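Local coordinates for regulatory protein BlaR1 (Bacillus licheniformis, PDB 1NRF) that probably senses beta-lactam antibiotics outside the cell through acylation of its C-terminal sensor domain and signals this to the cytoplasm, at residues A[31-37]-A[230-236]; A[165-169]-A[216-220]. All blocks are in the same frame, centred on the assembly; numbering follows the deposited sequence.

Contact 1 (A[31-37]-A[230-236])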
ATOM      1  N   PHE A  31       4.927 -14.386 -13.959  1.00 41.63           N
ATOM      2  CA  PHE A  31       4.932 -13.012 -14.445  1.00 40.91           C
ATOM      3  C   PHE A  31       6.336 -12.520 -14.753  1.00 40.71           C
ATOM      4  O   PHE A  31       6.584 -11.315 -14.796  1.00 41.15           O
ATOM      5  CB  PHE A  31       4.252 -12.111 -13.413  1.00 37.58           C
ATOM      6  CG  PHE A  31       2.796 -12.424 -13.230  1.00 38.59           C
ATOM      7  CD1 PHE A  31       1.843 -11.868 -14.077  1.00 38.69           C
ATOM      8  CD2 PHE A  31       2.383 -13.348 -12.271  1.00 38.37           C
ATOM      9  CE1 PHE A  31       0.503 -12.230 -13.980  1.00 40.32           C
ATOM     10  CE2 PHE A  31       1.049 -13.719 -12.166  1.00 38.83           C
ATOM     11  CZ  PHE A  31       0.104 -13.159 -13.024  1.00 39.04           C
ATOM     12  N   SER A  32       7.245 -13.465 -14.980  1.00 39.93           N
ATOM     13  CA  SER A  32       8.632 -13.143 -15.289  1.00 41.39           C
ATOM     14  C   SER A  32       9.159 -12.138 -14.274  1.00 40.54           C
ATOM     15  O   SER A  32       9.897 -11.205 -14.619  1.00 41.07           O
ATOM     16  CB  SER A  32       8.739 -12.564 -16.705  1.00 41.02           C
ATOM     17  OG  SER A  32       8.411 -13.543 -17.675  1.00 44.01           O
ATOM     18  N   ALA A  33       8.784 -12.343 -13.015  1.00 40.00           N
ATOM     19  CA  ALA A  33       9.194 -11.445 -11.943  1.00 39.89           C
ATOM     20  C   ALA A  33       9.863 -12.144 -10.767  1.00 39.79           C
ATOM     21  O   ALA A  33       9.775 -13.364 -10.606  1.00 39.18           O
ATOM     22  CB  ALA A  33       7.983 -10.666 -11.442  1.00 37.71           C
ATOM     23  N   SER A  34      10.534 -11.343  -9.948  1.00 39.87           N
ATOM     24  CA  SER A  34      11.186 -11.824  -8.741  1.00 39.94           C
ATOM     25  C   SER A  34      10.746 -10.847  -7.657  1.00 38.43           C
ATOM     26  O   SER A  34      10.446  -9.692  -7.943  1.00 39.32           O
ATOM     27  CB  SER A  34      12.720 -11.826  -8.892  1.00 39.33           C
ATOM     28  OG  SER A  34      13.283 -10.533  -8.762  1.00 41.08           O
ATOM     29  N   GLY A  35      10.683 -11.311  -6.419  1.00 38.65           N
ATOM     30  CA  GLY A  35      10.256 -10.435  -5.347  1.00 36.21           C
ATOM     31  C   GLY A  35      10.025 -11.175  -4.047  1.00 36.48           C
ATOM     32  O   GLY A  35      10.625 -12.224  -3.795  1.00 35.45           O
ATOM     33  N   GLY A  36       9.149 -10.628  -3.215  1.00 34.93           N
ATOM     34  CA  GLY A  36       8.888 -11.256  -1.942  1.00 34.43           C
ATOM     35  C   GLY A  36       7.432 -11.284  -1.559  1.00 34.66           C
ATOM     36  O   GLY A  36       6.584 -10.642  -2.188  1.00 36.61           O
ATOM     37  N   PHE A  37       7.150 -12.035  -0.500  1.00 33.87           N
ATOM     38  CA  PHE A  37       5.799 -12.181   0.002  1.00 30.24           C
ATOM     39  C   PHE A  37       5.801 -12.292   1.522  1.00 29.50           C
ATOM     40  O   PHE A  37       6.471 -13.155   2.095  1.00 29.63           O
ATOM     41  CB  PHE A  37       5.169 -13.432  -0.608  1.00 30.41           C
ATOM     42  CG  PHE A  37       3.829 -13.776  -0.041  1.00 31.39           C
ATOM     43  CD1 PHE A  37       2.693 -13.071  -0.425  1.00 33.48           C
ATOM     44  CD2 PHE A  37       3.696 -14.826   0.865  1.00 32.11           C
ATOM     45  CE1 PHE A  37       1.434 -13.410   0.083  1.00 32.08           C
ATOM     46  CE2 PHE A  37       2.450 -15.174   1.380  1.00 31.76           C
ATOM     47  CZ  PHE A  37       1.315 -14.466   0.988  1.00 33.07           C
ATOM     48  N   VAL A 230       3.378  -7.795  -1.013  1.00 24.73           N
ATOM     49  CA  VAL A 230       4.158  -8.421  -2.058  1.00 25.96           C
ATOM     50  C   VAL A 230       4.922  -7.326  -2.785  1.00 27.79           C
ATOM     51  O   VAL A 230       4.348  -6.286  -3.115  1.00 27.65           O
ATOM     52  CB  VAL A 230       3.255  -9.138  -3.093  1.00 25.97           C
ATOM     53  CG1 VAL A 230       4.041  -9.440  -4.353  1.00 29.20           C
ATOM     54  CG2 VAL A 230       2.710 -10.428  -2.511  1.00 29.45           C
ATOM     55  N   HIS A 231       6.218  -7.539  -3.006  1.00 27.05           N
ATOM     56  CA  HIS A 231       6.997  -6.572  -3.759  1.00 27.40           C
ATOM     57  C   HIS A 231       7.711  -7.324  -4.857  1.00 27.29           C
ATOM     58  O   HIS A 231       8.331  -8.355  -4.597  1.00 27.73           O
ATOM     59  CB  HIS A 231       8.011  -5.838  -2.888  1.00 27.32           C
ATOM     60  CG  HIS A 231       8.862  -4.874  -3.659  1.00 26.50           C
ATOM     61  ND1 HIS A 231       9.987  -5.265  -4.358  1.00 25.40           N
ATOM     62  CD2 HIS A 231       8.702  -3.555  -3.915  1.00 25.07           C
ATOM     63  CE1 HIS A 231      10.477  -4.230  -5.013  1.00 23.15           C
ATOM     64  NE2 HIS A 231       9.715  -3.180  -4.762  1.00 27.28           N
ATOM     65  N   ILE A 232       7.626  -6.805  -6.080  1.00 27.73           N
ATOM     66  CA  ILE A 232       8.244  -7.456  -7.231  1.00 28.35           C
ATOM     67  C   ILE A 232       9.147  -6.569  -8.087  1.00 32.28           C
ATOM     68  O   ILE A 232       9.164  -5.339  -7.967  1.00 32.89           O
ATOM     69  CB  ILE A 232       7.174  -8.042  -8.173  1.00 28.05           C
ATOM     70  CG1 ILE A 232       6.346  -6.907  -8.783  1.00 27.26           C
ATOM     71  CG2 ILE A 232       6.275  -9.010  -7.418  1.00 23.16           C
ATOM     72  CD1 ILE A 232       5.386  -7.358  -9.878  1.00 28.51           C
ATOM     73  N   GLN A 233       9.893  -7.221  -8.968  1.00 35.62           N
ATOM     74  CA  GLN A 233      10.805  -6.547  -9.886  1.00 39.05           C
ATOM     75  C   GLN A 233      10.900  -7.442 -11.112  1.00 39.87           C
ATOM     76  O   GLN A 233      11.238  -8.624 -10.995  1.00 39.50           O
ATOM     77  CB  GLN A 233      12.199  -6.393  -9.260  1.00 41.46           C
ATOM     78  CG  GLN A 233      12.197  -5.906  -7.824  1.00 46.65           C
ATOM     79  CD  GLN A 233      13.594  -5.802  -7.237  1.00 50.07           C
ATOM     80  OE1 GLN A 233      13.759  -5.616  -6.029  1.00 52.62           O
ATOM     81  NE2 GLN A 233      14.608  -5.918  -8.088  1.00 51.02           N
ATOM     82  N   GLY A 234      10.598  -6.889 -12.281  1.00 40.88           N
ATOM     83  CA  GLY A 234      10.661  -7.674 -13.499  1.00 42.74           C
ATOM     84  C   GLY A 234      10.495  -6.796 -14.718  1.00 45.14           C
ATOM     85  O   GLY A 234      10.592  -5.572 -14.618  1.00 45.39           O
ATOM     86  N   GLU A 235      10.232  -7.408 -15.868  1.00 47.75           N
ATOM     87  CA  GLU A 235      10.055  -6.643 -17.094  1.00 50.25           C
ATOM     88  C   GLU A 235       8.593  -6.310 -17.403  1.00 50.52           C
ATOM     89  O   GLU A 235       8.280  -5.827 -18.491  1.00 51.00           O
ATOM     90  CB  GLU A 235      10.668  -7.394 -18.272  1.00 53.86           C
ATOM     91  CG  GLU A 235      10.097  -8.778 -18.498  1.00 57.25           C
ATOM     92  CD  GLU A 235      10.424  -9.305 -19.884  1.00 59.82           C
ATOM     93  OE1 GLU A 235      10.014  -8.656 -20.873  1.00 60.04           O
ATOM     94  OE2 GLU A 235      11.089 -10.363 -19.984  1.00 61.58           O
ATOM     95  N   LYS A 236       7.701  -6.575 -16.452  1.00 50.25           N
ATOM     96  CA  LYS A 236       6.279  -6.283 -16.624  1.00 49.43           C
ATOM     97  C   LYS A 236       6.051  -4.784 -16.484  1.00 49.80           C
ATOM     98  O   LYS A 236       6.396  -4.195 -15.457  1.00 50.53           O
ATOM     99  CB  LYS A 236       5.447  -7.009 -15.562  1.00 49.92           C
ATOM    100  CG  LYS A 236       5.414  -8.515 -15.691  1.00 49.26           C
ATOM    101  CD  LYS A 236       4.822  -8.947 -17.017  1.00 48.70           C
ATOM    102  CE  LYS A 236       3.905 -10.131 -16.832  1.00 48.07           C
ATOM    103  NZ  LYS A 236       2.746  -9.738 -15.986  1.00 46.13           N
TER
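Phe-37 turns CG anti to its backbone N (chi1 173°), while Val-230 holds CG2 anti to its carbonyl carbon. These torsions bring Val-230 CG2 to 3.4 Å from Phe-37 CD1, at the ring edge and in its plane. The pair sits at one end of an antiparallel strand pairing. Next comes the hydrogen-bonded pair Gly-36 and His-231, with Gly-36 N to His-231 O at 2.8 Å and His-231 N to Gly-36 O at 3.2 Å. In the other hydrogen-bonded pair, Gln-233 N reaches Ser-34 O at 2.7 Å, and Ser-34 N gives a bond back to Gln-233 O. Between them, Gly-35 faces Ile-232 without direct bonds, and Gly-35 CA makes a CA-H...O contact with His-231 O.

Phe-37, Val-230 and Ile-232 point to the face covered by helix 239-253. His-231 points to the other face, where its ring stacks on Phe-59 and meets Trp-214 edge-to-face. Just before strand 33-41, Ser-32 ends helix 25-29 as the C-prime residue of a Schellman motif. Lys-236, bent along its chain, runs past Phe-31 O and brings NZ to the ring edge, 3.0 Å from Phe-31 CD1. The chemistry is therefore mainly backbone bonding between two central strands, with an apolar helix-covered face and a lysine whose ammonium is hydrogen-bonded to Ser-242 of helix 239-253.

Contact 2 (A[165-169]-A[216-220]); sequences LKKFY and IGYVE
Tyr-169 turns the edge of its ring toward the face of Tyr-218, where helix 158-170 packs on strand 211-220 of the central sheet. This is a helix-on-sheet contact in the penicillin-binding fold shared with beta-lactamases. The edge-to-face pair has ring planes at 63° and centroids 5.1 Å apart. Tyr-169 CD1 comes over the Tyr-218 face, offset toward the rim, 3.7 Å from Tyr-218 CE1. Tyr-218 has CG between its backbone N and carbonyl carbon (chi1 45°), which swings the ring across to the helix.

Phe-168 crosses Tyr-218 at about a right angle. Its CE1 meets Tyr-218 OH at 3.8 Å, with the hydroxyl oxygen at the edge of the phenylalanine ring. Leu-165 packs at the Ile-216 end of the contact. Its CD1 lies 3.7 Å from Ile-216 CB and 3.4 Å from Gly-217 N, so one methyl packs on both side chain and backbone. The other methyl, CD2, comes to the edge of the Tyr-218 ring.

Helix 177-187 also packs here. Val-183 and Lys-184 touch Phe-168, and Lys-184 also makes a cation-pi contact with Tyr-169 and a hydrogen bond to its O. The ammonium of Lys-184 would probably draw on the pi electrons of the Tyr-169 ring.

At the strand end the contact becomes polar. The Tyr-169 ring stands nearly perpendicular to the Glu-220 carboxylate. Tyr-169 OH donates to Glu-220 OE1 over 2.9 Å, reaching it on the anti side and 18° out of the carboxylate plane.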
ATOM      1  N   LEU A 165       0.604  -1.623   8.480  1.00 28.66           N
ATOM      2  CA  LEU A 165      -0.768  -1.777   8.000  1.00 27.41           C
ATOM      3  C   LEU A 165      -1.639  -2.289   9.156  1.00 27.41           C
ATOM      4  O   LEU A 165      -2.807  -1.916   9.257  1.00 29.30           O
ATOM      5  CB  LEU A 165      -0.839  -2.758   6.830  1.00 25.58           C
ATOM      6  CG  LEU A 165      -0.852  -2.197   5.404  1.00 28.19           C
ATOM      7  CD1 LEU A 165      -0.663  -3.323   4.396  1.00 27.64           C
ATOM      8  CD2 LEU A 165      -2.164  -1.479   5.147  1.00 25.54           C
ATOM      9  N   LYS A 166      -1.067  -3.131  10.025  1.00 26.75           N
ATOM     10  CA  LYS A 166      -1.797  -3.671  11.177  1.00 26.81           C
ATOM     11  C   LYS A 166      -2.019  -2.559  12.205  1.00 27.87           C
ATOM     12  O   LYS A 166      -3.096  -2.463  12.809  1.00 26.68           O
ATOM     13  CB  LYS A 166      -1.032  -4.826  11.833  1.00 27.55           C
ATOM     14  CG  LYS A 166      -1.743  -5.391  13.070  1.00 29.71           C
ATOM     15  CD  LYS A 166      -0.955  -6.496  13.735  1.00 31.26           C
ATOM     16  CE  LYS A 166      -1.569  -6.909  15.080  1.00 33.33           C
ATOM     17  NZ  LYS A 166      -2.877  -7.610  14.969  1.00 35.67           N
ATOM     18  N   LYS A 167      -0.998  -1.728  12.404  1.00 27.87           N
ATOM     19  CA  LYS A 167      -1.116  -0.597  13.327  1.00 29.87           C
ATOM     20  C   LYS A 167      -2.227   0.348  12.857  1.00 30.34           C
ATOM     21  O   LYS A 167      -2.913   0.978  13.665  1.00 29.35           O
ATOM     22  CB  LYS A 167       0.205   0.177  13.412  1.00 27.54           C
ATOM     23  CG  LYS A 167       1.238  -0.482  14.293  1.00 26.87           C
ATOM     24  CD  LYS A 167       2.197   0.545  14.824  1.00 26.81           C
ATOM     25  CE  LYS A 167       3.236  -0.101  15.716  1.00 26.37           C
ATOM     26  NZ  LYS A 167       4.052  -1.083  14.952  1.00 25.50           N
ATOM     27  N   PHE A 168      -2.385   0.448  11.538  1.00 31.17           N
ATOM     28  CA  PHE A 168      -3.417   1.293  10.952  1.00 31.79           C
ATOM     29  C   PHE A 168      -4.794   0.665  11.173  1.00 33.04           C
ATOM     30  O   PHE A 168      -5.730   1.322  11.637  1.00 31.84           O
ATOM     31  CB  PHE A 168      -3.167   1.462   9.451  1.00 31.42           C
ATOM     32  CG  PHE A 168      -4.409   1.770   8.670  1.00 33.35           C
ATOM     33  CD1 PHE A 168      -5.070   0.767   7.972  1.00 32.96           C
ATOM     34  CD2 PHE A 168      -4.942   3.055   8.666  1.00 32.68           C
ATOM     35  CE1 PHE A 168      -6.240   1.037   7.282  1.00 32.90           C
ATOM     36  CE2 PHE A 168      -6.110   3.332   7.982  1.00 32.30           C
ATOM     37  CZ  PHE A 168      -6.762   2.320   7.287  1.00 32.30           C
ATOM     38  N   TYR A 169      -4.892  -0.612  10.827  1.00 33.70           N
ATOM     39  CA  TYR A 169      -6.119  -1.378  10.965  1.00 35.51           C
ATOM     40  C   TYR A 169      -6.606  -1.365  12.408  1.00 37.60           C
ATOM     41  O   TYR A 169      -7.779  -1.092  12.665  1.00 39.90           O
ATOM     42  CB  TYR A 169      -5.863  -2.821  10.520  1.00 38.32           C
ATOM     43  CG  TYR A 169      -7.086  -3.702  10.540  1.00 39.72           C
ATOM     44  CD1 TYR A 169      -7.994  -3.689   9.479  1.00 39.01           C
ATOM     45  CD2 TYR A 169      -7.355  -4.527  11.633  1.00 39.04           C
ATOM     46  CE1 TYR A 169      -9.141  -4.475   9.506  1.00 39.65           C
ATOM     47  CE2 TYR A 169      -8.502  -5.317  11.673  1.00 40.47           C
ATOM     48  CZ  TYR A 169      -9.390  -5.286  10.605  1.00 40.82           C
ATOM     49  OH  TYR A 169     -10.527  -6.063  10.634  1.00 41.55           O
ATOM     50  N   ILE A 216      -0.101  -4.372  -1.289  1.00 22.92           N
ATOM     51  CA  ILE A 216      -0.220  -4.579   0.140  1.00 24.57           C
ATOM     52  C   ILE A 216      -1.684  -4.490   0.517  1.00 25.38           C
ATOM     53  O   ILE A 216      -2.495  -3.990  -0.251  1.00 25.69           O
ATOM     54  CB  ILE A 216       0.574  -3.499   0.931  1.00 25.03           C
ATOM     55  CG1 ILE A 216      -0.120  -2.130   0.820  1.00 23.29           C
ATOM     56  CG2 ILE A 216       1.988  -3.407   0.384  1.00 22.77           C
ATOM     57  CD1 ILE A 216       0.577  -1.023   1.600  1.00 20.33           C
ATOM     58  N   GLY A 217      -2.016  -4.977   1.705  1.00 25.97           N
ATOM     59  CA  GLY A 217      -3.390  -4.933   2.154  1.00 27.29           C
ATOM     60  C   GLY A 217      -3.675  -6.029   3.156  1.00 29.06           C
ATOM     61  O   GLY A 217      -2.768  -6.577   3.778  1.00 28.56           O
ATOM     62  N   TYR A 218      -4.947  -6.356   3.325  1.00 29.51           N
ATOM     63  CA  TYR A 218      -5.309  -7.393   4.268  1.00 30.11           C
ATOM     64  C   TYR A 218      -6.622  -8.084   3.905  1.00 30.82           C
ATOM     65  O   TYR A 218      -7.383  -7.625   3.050  1.00 28.28           O
ATOM     66  CB  TYR A 218      -5.371  -6.795   5.682  1.00 27.95           C
ATOM     67  CG  TYR A 218      -6.085  -5.473   5.735  1.00 28.45           C
ATOM     68  CD1 TYR A 218      -7.473  -5.412   5.855  1.00 28.94           C
ATOM     69  CD2 TYR A 218      -5.381  -4.274   5.588  1.00 26.81           C
ATOM     70  CE1 TYR A 218      -8.144  -4.190   5.824  1.00 28.90           C
ATOM     71  CE2 TYR A 218      -6.044  -3.053   5.551  1.00 26.74           C
ATOM     72  CZ  TYR A 218      -7.423  -3.017   5.669  1.00 26.42           C
ATOM     73  OH  TYR A 218      -8.086  -1.818   5.610  1.00 28.25           O
ATOM     74  N   VAL A 219      -6.850  -9.225   4.534  1.00 32.45           N
ATOM     75  CA  VAL A 219      -8.068  -9.984   4.314  1.00 33.90           C
ATOM     76  C   VAL A 219      -8.767 -10.102   5.660  1.00 33.97           C
ATOM     77  O   VAL A 219      -8.162 -10.518   6.660  1.00 33.06           O
ATOM     78  CB  VAL A 219      -7.776 -11.401   3.772  1.00 33.49           C
ATOM     79  CG1 VAL A 219      -9.068 -12.205   3.705  1.00 35.86           C
ATOM     80  CG2 VAL A 219      -7.140 -11.311   2.388  1.00 36.52           C
ATOM     81  N   GLU A 220     -10.034  -9.718   5.690  1.00 33.10           N
ATOM     82  CA  GLU A 220     -10.790  -9.809   6.923  1.00 35.17           C
ATOM     83  C   GLU A 220     -11.755 -10.978   6.864  1.00 35.52           C
ATOM     84  O   GLU A 220     -12.603 -11.040   5.971  1.00 36.15           O
ATOM     85  CB  GLU A 220     -11.582  -8.529   7.153  1.00 36.13           C
ATOM     86  CG  GLU A 220     -10.758  -7.280   7.006  1.00 38.29           C
ATOM     87  CD  GLU A 220     -11.608  -6.042   7.025  1.00 39.64           C
ATOM     88  OE1 GLU A 220     -11.950  -5.574   8.133  1.00 38.97           O
ATOM     89  OE2 GLU A 220     -11.941  -5.547   5.925  1.00 41.81           O
TER

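The two contacts share the mixed sheet of the sensor domain. Their centres lie 21 Å apart and their nearest atoms about 5 Å apart, without touching. Contact 1 joins strands 33-41 and 225-234. Contact 2 sets helix 158-170 on strand 211-220, the neighbour of 225-234 in both sheet and sequence. Along the chain, contact 2 is nested inside the long loop that contact 1 closes, so the sheet sets an early strand beside a late one, with helices and strands between them in sequence. The side chains of His-231 and Ile-216 lie about 11 Å and 9 Å from that of Ser-63, the probable acylation site.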